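Local structure of putative NADH-flavin reductase (Streptococcus pneumoniae TIGR4, 4R01) at residues K15-E20 with G190-L195; F95-G100 with D136-K141. The protein probably binds NAD(P)H through a Rossmann-type fold and may act as an NADH-flavin reductase, passing hydride to a flavin. All blocks are in the same frame, centred on the assembly; numbering follows the deposited sequence.

Contact 1 of 2, residues K15-E20 with G190-L195; sequences KAIVEE and GLVDEL
Ile-17 and Leu-191 meet with their side chains crossed at about a right angle, one branched end set across the other. The tip of Ile-17, CD1, lies 3.9 Å from Leu-191 CD1, while its second branch, CG2, comes to 4.0 Å from Leu-191 CD2, so both methyls of the leucine are engaged. With chi1 at -56°, CG2 is anti to the backbone N and CG1 lies beside it, a rotation that presents both CG2 and the CD1 end of the longer arm to the leucine; Ile-17 CD1 also comes within 4.2 Å of Leu-191 CD2. Next along the interface, Glu-20 meets Val-192 at a slant, and here the aliphatic part of the acid does the touching, with Glu-20 CG 3.7 Å from Val-192 CG2. A bend at chi2 (67°) turns the carboxylate off the line of the chain, and Glu-20 OE2 forms a salt bridge with Arg-24. The same guanidinium also pairs with Asp-193 OD1, a shared cation that probably offsets the repulsion between the two acids. The local helix axes run 10.0 Å apart at a crossing angle of -55°, and the contact buries 181 Å². Helices 12-24 and 184-196 thus pack side by side on one face of the central sheet, where Ile-17 and Leu-191 both rest on Ile-63 of strand 61-64 and Val-98 of strand 94-98.

Contact 2 of 2, residues F95-G100 with D136-K141; sequences FLVVGG and DLLRTK
Helix-on-sheet packing in the Rossmann-type fold brings the C-terminal part of helix 125-138 over strand 94-98, one of the parallel strands of the central sheet. A single leucine serves two strand residues: Leu-138 CD1 sits 4.0 Å from Val-97 CG2, and its other methyl, CD2, approaches Phe-95 CE2 at 4.2 Å. The second approach is at the ring edge, near the ring plane, and does not cover a face. Chi1 of Val-97 (-180°) places CG1 anti to the backbone N and CG2 beside it, and CG2 is the branch that meets the leucine, the two side chains slanting across one another. Only 88 Å² is buried here, yet all three touching residues are buried in the assembly. Residues Leu-138 to Lys-141 form a type I turn, with Lys-141 N bonded to Leu-138 O at 2.9 Å. Thr-140 OG1 donates to Leu-137 O over 2.6 Å, tilted 23° from the carbonyl plane, and Thr-140 N reaches that oxygen from the same face. Leu-138 also touches Ile-81 of helix 76-88 and Phe-148 of strand 145-150, apolar packing of the kind that joins helices to the parallel sheet in an alpha/beta Rossmann fold.

How the contacts relate
The centres of contacts 1 and 2 lie about 17 Å apart, on opposite sides of the chain's centre, and strand 94-98 links them. Leu-96 packs on helix 184-196, and Val-98 on both that helix and helix 12-24: Ile-17 CD1 is 3.6 Å from Val-98 CG2, and Leu-195 CD2 is 3.6 Å from Leu-96 CD2. Phe-95 and Val-97, the alternate residues, face helix 125-138, so this strand is packed on both faces. Along the chain, residues 15-20 come first and 190-195 last, with both segments of contact 2 between them. Contact 1 therefore brings together helices from early and late in the chain, consistent with a three-layer alpha/beta/alpha Rossmann architecture.

Contact 1 of 2, residues K15-E20 with G190-L195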
ATOM      1  N   LYS A  15      18.314   7.448  25.781  1.00 38.28           N
ATOM      2  CA  LYS A  15      19.768   7.544  25.779  1.00 42.10           C
ATOM      3  C   LYS A  15      20.283   7.921  24.397  1.00 43.62           C
ATOM      4  O   LYS A  15      21.386   8.444  24.263  1.00 44.67           O
ATOM      5  CB  LYS A  15      20.405   6.236  26.251  1.00 46.24           C
ATOM      6  CG  LYS A  15      20.048   5.019  25.427  1.00 50.77           C
ATOM      7  CD  LYS A  15      20.444   3.743  26.155  1.00 54.74           C
ATOM      8  CE  LYS A  15      21.929   3.719  26.469  1.00 55.23           C
ATOM      9  NZ  LYS A  15      22.309   2.476  27.194  1.00 59.41           N
ATOM     10  N   ALA A  16      19.478   7.660  23.373  1.00 44.02           N
ATOM     11  CA  ALA A  16      19.808   8.117  22.031  1.00 44.52           C
ATOM     12  C   ALA A  16      19.850   9.639  22.019  1.00 42.93           C
ATOM     13  O   ALA A  16      20.777  10.243  21.484  1.00 39.19           O
ATOM     14  CB  ALA A  16      18.802   7.594  21.019  1.00 37.52           C
ATOM     15  N   ILE A  17      18.844  10.250  22.638  1.00 37.21           N
ATOM     16  CA  ILE A  17      18.759  11.703  22.730  1.00 40.55           C
ATOM     17  C   ILE A  17      19.838  12.265  23.658  1.00 42.41           C
ATOM     18  O   ILE A  17      20.441  13.298  23.363  1.00 43.00           O
ATOM     19  CB  ILE A  17      17.369  12.149  23.226  1.00 37.50           C
ATOM     20  CG1 ILE A  17      16.278  11.576  22.319  1.00 40.73           C
ATOM     21  CG2 ILE A  17      17.273  13.667  23.265  1.00 38.92           C
ATOM     22  CD1 ILE A  17      14.876  11.927  22.751  1.00 37.29           C
ATOM     23  N   VAL A  18      20.079  11.579  24.772  1.00 41.79           N
ATOM     24  CA  VAL A  18      21.116  11.987  25.716  1.00 40.22           C
ATOM     25  C   VAL A  18      22.484  12.005  25.042  1.00 40.35           C
ATOM     26  O   VAL A  18      23.194  13.008  25.087  1.00 42.18           O
ATOM     27  CB  VAL A  18      21.175  11.055  26.947  1.00 41.83           C
ATOM     28  CG1 VAL A  18      22.443  11.315  27.758  1.00 43.71           C
ATOM     29  CG2 VAL A  18      19.935  11.229  27.812  1.00 39.35           C
ATOM     30  N   GLU A  19      22.836  10.892  24.408  1.00 40.11           N
ATOM     31  CA  GLU A  19      24.128  10.752  23.748  1.00 52.40           C
ATOM     32  C   GLU A  19      24.315  11.798  22.654  1.00 43.49           C
ATOM     33  O   GLU A  19      25.407  12.339  22.480  1.00 45.72           O
ATOM     34  CB  GLU A  19      24.279   9.347  23.163  1.00 53.28           C
ATOM     35  CG  GLU A  19      25.592   9.115  22.433  1.00 59.30           C
ATOM     36  CD  GLU A  19      25.778   7.668  22.017  1.00 62.77           C
ATOM     37  OE1 GLU A  19      25.146   6.786  22.635  1.00 64.15           O
ATOM     38  OE2 GLU A  19      26.554   7.414  21.070  1.00 64.20           O
ATOM     39  N   GLU A  20      23.245  12.085  21.920  1.00 52.63           N
ATOM     40  CA  GLU A  20      23.294  13.096  20.871  1.00 49.28           C
ATOM     41  C   GLU A  20      23.458  14.488  21.470  1.00 46.31           C
ATOM     42  O   GLU A  20      24.294  15.267  21.019  1.00 51.28           O
ATOM     43  CB  GLU A  20      22.035  13.038  20.003  1.00 46.85           C
ATOM     44  CG  GLU A  20      21.944  14.145  18.955  1.00 49.33           C
ATOM     45  CD  GLU A  20      23.011  14.037  17.877  1.00 50.71           C
ATOM     46  OE1 GLU A  20      23.491  12.916  17.613  1.00 49.51           O
ATOM     47  OE2 GLU A  20      23.371  15.079  17.291  1.00 54.85           O
ATOM     48  N   GLY A 190      17.339  14.946  14.752  1.00 36.44           N
ATOM     49  CA  GLY A 190      16.265  15.855  14.397  1.00 36.50           C
ATOM     50  C   GLY A 190      15.652  16.535  15.605  1.00 36.62           C
ATOM     51  O   GLY A 190      15.338  17.726  15.569  1.00 36.92           O
ATOM     52  N   LEU A 191      15.491  15.779  16.686  1.00 36.60           N
ATOM     53  CA  LEU A 191      14.884  16.308  17.902  1.00 37.24           C
ATOM     54  C   LEU A 191      15.770  17.371  18.564  1.00 40.12           C
ATOM     55  O   LEU A 191      15.275  18.398  19.028  1.00 42.99           O
ATOM     56  CB  LEU A 191      14.588  15.166  18.878  1.00 36.53           C
ATOM     57  CG  LEU A 191      13.750  15.487  20.119  1.00 36.42           C
ATOM     58  CD1 LEU A 191      12.864  14.304  20.474  1.00 37.39           C
ATOM     59  CD2 LEU A 191      14.637  15.855  21.297  1.00 34.51           C
ATOM     60  N   VAL A 192      17.076  17.125  18.606  1.00 40.96           N
ATOM     61  CA  VAL A 192      18.008  18.085  19.195  1.00 47.11           C
ATOM     62  C   VAL A 192      18.138  19.325  18.305  1.00 50.04           C
ATOM     63  O   VAL A 192      18.371  20.432  18.796  1.00 51.22           O
ATOM     64  CB  VAL A 192      19.400  17.449  19.433  1.00 47.02           C
ATOM     65  CG1 VAL A 192      20.372  18.465  20.013  1.00 44.74           C
ATOM     66  CG2 VAL A 192      19.280  16.260  20.369  1.00 47.96           C
ATOM     67  N   ASP A 193      17.971  19.141  16.997  1.00 49.06           N
ATOM     68  CA  ASP A 193      17.958  20.271  16.071  1.00 49.44           C
ATOM     69  C   ASP A 193      16.796  21.205  16.386  1.00 45.17           C
ATOM     70  O   ASP A 193      16.933  22.424  16.328  1.00 47.63           O
ATOM     71  CB  ASP A 193      17.864  19.794  14.620  1.00 51.71           C
ATOM     72  CG  ASP A 193      19.166  19.207  14.113  1.00 55.56           C
ATOM     73  OD1 ASP A 193      20.192  19.341  14.811  1.00 59.52           O
ATOM     74  OD2 ASP A 193      19.164  18.619  13.010  1.00 54.54           O
ATOM     75  N   GLU A 194      15.652  20.621  16.724  1.00 43.46           N
ATOM     76  CA  GLU A 194      14.479  21.397  17.107  1.00 44.71           C
ATOM     77  C   GLU A 194      14.703  22.072  18.463  1.00 52.09           C
ATOM     78  O   GLU A 194      14.037  23.048  18.802  1.00 56.66           O
ATOM     79  CB  GLU A 194      13.235  20.497  17.132  1.00 39.33           C
ATOM     80  CG  GLU A 194      11.965  21.157  17.658  1.00 43.30           C
ATOM     81  CD  GLU A 194      11.510  22.329  16.808  1.00 48.32           C
ATOM     82  OE1 GLU A 194      11.721  22.294  15.576  1.00 50.40           O
ATOM     83  OE2 GLU A 194      10.950  23.291  17.376  1.00 48.24           O
ATOM     84  N   LEU A 195      15.654  21.558  19.237  1.00 53.77           N
ATOM     85  CA  LEU A 195      16.006  22.175  20.513  1.00 56.66           C
ATOM     86  C   LEU A 195      16.922  23.368  20.295  1.00 57.65           C
ATOM     87  O   LEU A 195      16.727  24.430  20.883  1.00 61.30           O
ATOM     88  CB  LEU A 195      16.672  21.160  21.442  1.00 58.04           C
ATOM     89  CG  LEU A 195      15.720  20.152  22.077  1.00 58.52           C
ATOM     90  CD1 LEU A 195      16.497  19.107  22.852  1.00 59.51           C
ATOM     91  CD2 LEU A 195      14.738  20.876  22.980  1.00 60.53           C
TER

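Contact 2 of 2, residues F95-G100 with D136-K141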
ATOM      1  N   PHE A  95       8.925  21.876  26.578  1.00 41.44           N
ATOM      2  CA  PHE A  95       8.638  20.496  26.942  1.00 43.85           C
ATOM      3  C   PHE A  95       8.407  19.648  25.696  1.00 43.03           C
ATOM      4  O   PHE A  95       7.346  19.715  25.078  1.00 42.79           O
ATOM      5  CB  PHE A  95       7.427  20.432  27.875  1.00 47.60           C
ATOM      6  CG  PHE A  95       6.944  19.037  28.152  1.00 46.02           C
ATOM      7  CD1 PHE A  95       7.766  18.114  28.777  1.00 44.25           C
ATOM      8  CD2 PHE A  95       5.659  18.656  27.802  1.00 44.24           C
ATOM      9  CE1 PHE A  95       7.321  16.830  29.037  1.00 42.61           C
ATOM     10  CE2 PHE A  95       5.206  17.377  28.061  1.00 44.38           C
ATOM     11  CZ  PHE A  95       6.039  16.461  28.679  1.00 42.90           C
ATOM     12  N   LEU A  96       9.413  18.861  25.327  1.00 43.60           N
ATOM     13  CA  LEU A  96       9.338  18.022  24.137  1.00 41.30           C
ATOM     14  C   LEU A  96       8.935  16.602  24.490  1.00 39.54           C
ATOM     15  O   LEU A  96       9.366  16.060  25.506  1.00 41.89           O
ATOM     16  CB  LEU A  96      10.674  18.010  23.391  1.00 41.51           C
ATOM     17  CG  LEU A  96      10.925  19.127  22.374  1.00 42.16           C
ATOM     18  CD1 LEU A  96      11.075  20.477  23.058  1.00 46.16           C
ATOM     19  CD2 LEU A  96      12.150  18.807  21.533  1.00 40.98           C
ATOM     20  N   VAL A  97       8.105  16.004  23.644  1.00 37.27           N
ATOM     21  CA  VAL A  97       7.650  14.636  23.859  1.00 38.02           C
ATOM     22  C   VAL A  97       8.047  13.738  22.698  1.00 36.01           C
ATOM     23  O   VAL A  97       7.802  14.068  21.538  1.00 36.74           O
ATOM     24  CB  VAL A  97       6.118  14.567  24.034  1.00 38.97           C
ATOM     25  CG1 VAL A  97       5.674  13.129  24.263  1.00 37.75           C
ATOM     26  CG2 VAL A  97       5.673  15.453  25.181  1.00 41.32           C
ATOM     27  N   VAL A  98       8.672  12.609  23.012  1.00 32.95           N
ATOM     28  CA  VAL A  98       8.890  11.567  22.019  1.00 27.56           C
ATOM     29  C   VAL A  98       7.570  10.849  21.797  1.00 29.40           C
ATOM     30  O   VAL A  98       7.122  10.079  22.648  1.00 27.48           O
ATOM     31  CB  VAL A  98       9.963  10.564  22.455  1.00 26.49           C
ATOM     32  CG1 VAL A  98      10.106   9.461  21.417  1.00 24.33           C
ATOM     33  CG2 VAL A  98      11.289  11.277  22.679  1.00 28.34           C
ATOM     34  N   GLY A  99       6.940  11.115  20.658  1.00 30.35           N
ATOM     35  CA  GLY A  99       5.591  10.641  20.423  1.00 31.99           C
ATOM     36  C   GLY A  99       5.480   9.409  19.551  1.00 34.54           C
ATOM     37  O   GLY A  99       6.423   8.625  19.439  1.00 33.75           O
ATOM     38  N   GLY A 100       4.310   9.239  18.943  1.00 37.04           N
ATOM     39  CA  GLY A 100       4.061   8.128  18.045  1.00 35.95           C
ATOM     40  C   GLY A 100       3.660   8.610  16.665  1.00 35.72           C
ATOM     41  O   GLY A 100       3.308   9.776  16.483  1.00 33.87           O
ATOM     42  N   ASP A 136      -3.581  14.689  22.215  1.00 36.42           N
ATOM     43  CA  ASP A 136      -4.848  15.411  22.310  1.00 40.37           C
ATOM     44  C   ASP A 136      -4.928  16.229  23.597  1.00 43.11           C
ATOM     45  O   ASP A 136      -5.494  17.322  23.616  1.00 46.88           O
ATOM     46  CB  ASP A 136      -6.035  14.446  22.228  1.00 40.25           C
ATOM     47  CG  ASP A 136      -6.185  13.816  20.852  1.00 40.58           C
ATOM     48  OD1 ASP A 136      -5.626  14.366  19.877  1.00 35.78           O
ATOM     49  OD2 ASP A 136      -6.872  12.776  20.742  1.00 41.49           O
ATOM     50  N   LEU A 137      -4.352  15.697  24.669  1.00 43.70           N
ATOM     51  CA  LEU A 137      -4.367  16.379  25.958  1.00 45.46           C
ATOM     52  C   LEU A 137      -3.446  17.598  25.944  1.00 44.98           C
ATOM     53  O   LEU A 137      -3.735  18.612  26.579  1.00 47.53           O
ATOM     54  CB  LEU A 137      -3.965  15.415  27.075  1.00 45.70           C
ATOM     55  CG  LEU A 137      -4.151  15.900  28.514  1.00 51.93           C
ATOM     56  CD1 LEU A 137      -5.586  16.349  28.750  1.00 56.73           C
ATOM     57  CD2 LEU A 137      -3.769  14.803  29.488  1.00 50.80           C
ATOM     58  N   LEU A 138      -2.344  17.499  25.207  1.00 41.81           N
ATOM     59  CA  LEU A 138      -1.385  18.594  25.112  1.00 42.71           C
ATOM     60  C   LEU A 138      -1.972  19.832  24.436  1.00 46.08           C
ATOM     61  O   LEU A 138      -1.659  20.958  24.819  1.00 51.44           O
ATOM     62  CB  LEU A 138      -0.130  18.143  24.359  1.00 40.59           C
ATOM     63  CG  LEU A 138       0.960  17.450  25.180  1.00 37.71           C
ATOM     64  CD1 LEU A 138       2.033  16.869  24.269  1.00 34.96           C
ATOM     65  CD2 LEU A 138       1.576  18.424  26.178  1.00 37.79           C
ATOM     66  N   ARG A 139      -2.821  19.629  23.435  1.00 47.42           N
ATOM     67  CA  ARG A 139      -3.386  20.755  22.695  1.00 51.21           C
ATOM     68  C   ARG A 139      -4.256  21.650  23.575  1.00 51.65           C
ATOM     69  O   ARG A 139      -4.472  22.818  23.257  1.00 53.65           O
ATOM     70  CB  ARG A 139      -4.197  20.259  21.500  1.00 54.37           C
ATOM     71  CG  ARG A 139      -3.392  19.437  20.513  1.00 54.94           C
ATOM     72  CD  ARG A 139      -4.096  19.363  19.176  1.00 53.85           C
ATOM     73  NE  ARG A 139      -3.501  18.364  18.295  1.00 50.96           N
ATOM     74  CZ  ARG A 139      -2.457  18.588  17.503  1.00 46.43           C
ATOM     75  NH1 ARG A 139      -1.876  19.779  17.483  1.00 48.73           N
ATOM     76  NH2 ARG A 139      -1.992  17.614  16.734  1.00 41.42           N
ATOM     77  N   THR A 140      -4.746  21.101  24.681  1.00 52.27           N
ATOM     78  CA  THR A 140      -5.583  21.861  25.602  1.00 56.84           C
ATOM     79  C   THR A 140      -4.735  22.638  26.608  1.00 60.01           C
ATOM     80  O   THR A 140      -5.249  23.468  27.358  1.00 64.02           O
ATOM     81  CB  THR A 140      -6.558  20.943  26.363  1.00 56.84           C
ATOM     82  OG1 THR A 140      -5.818  20.048  27.200  1.00 57.76           O
ATOM     83  CG2 THR A 140      -7.398  20.135  25.385  1.00 53.92           C
ATOM     84  N   LYS A 141      -3.434  22.365  26.620  1.00 59.03           N
ATOM     85  CA  LYS A 141      -2.518  23.060  27.517  1.00 60.68           C
ATOM     86  C   LYS A 141      -2.053  24.373  26.898  1.00 67.33           C
ATOM     87  O   LYS A 141      -1.032  24.424  26.210  1.00 68.57           O
ATOM     88  CB  LYS A 141      -1.317  22.175  27.859  1.00 51.57           C
ATOM     89  CG  LYS A 141      -1.692  20.859  28.521  1.00 46.42           C
ATOM     90  CD  LYS A 141      -2.695  21.071  29.647  1.00 48.47           C
ATOM     91  CE  LYS A 141      -3.015  19.765  30.360  1.00 47.84           C
ATOM     92  NZ  LYS A 141      -4.091  19.935  31.374  1.00 49.54           N
TER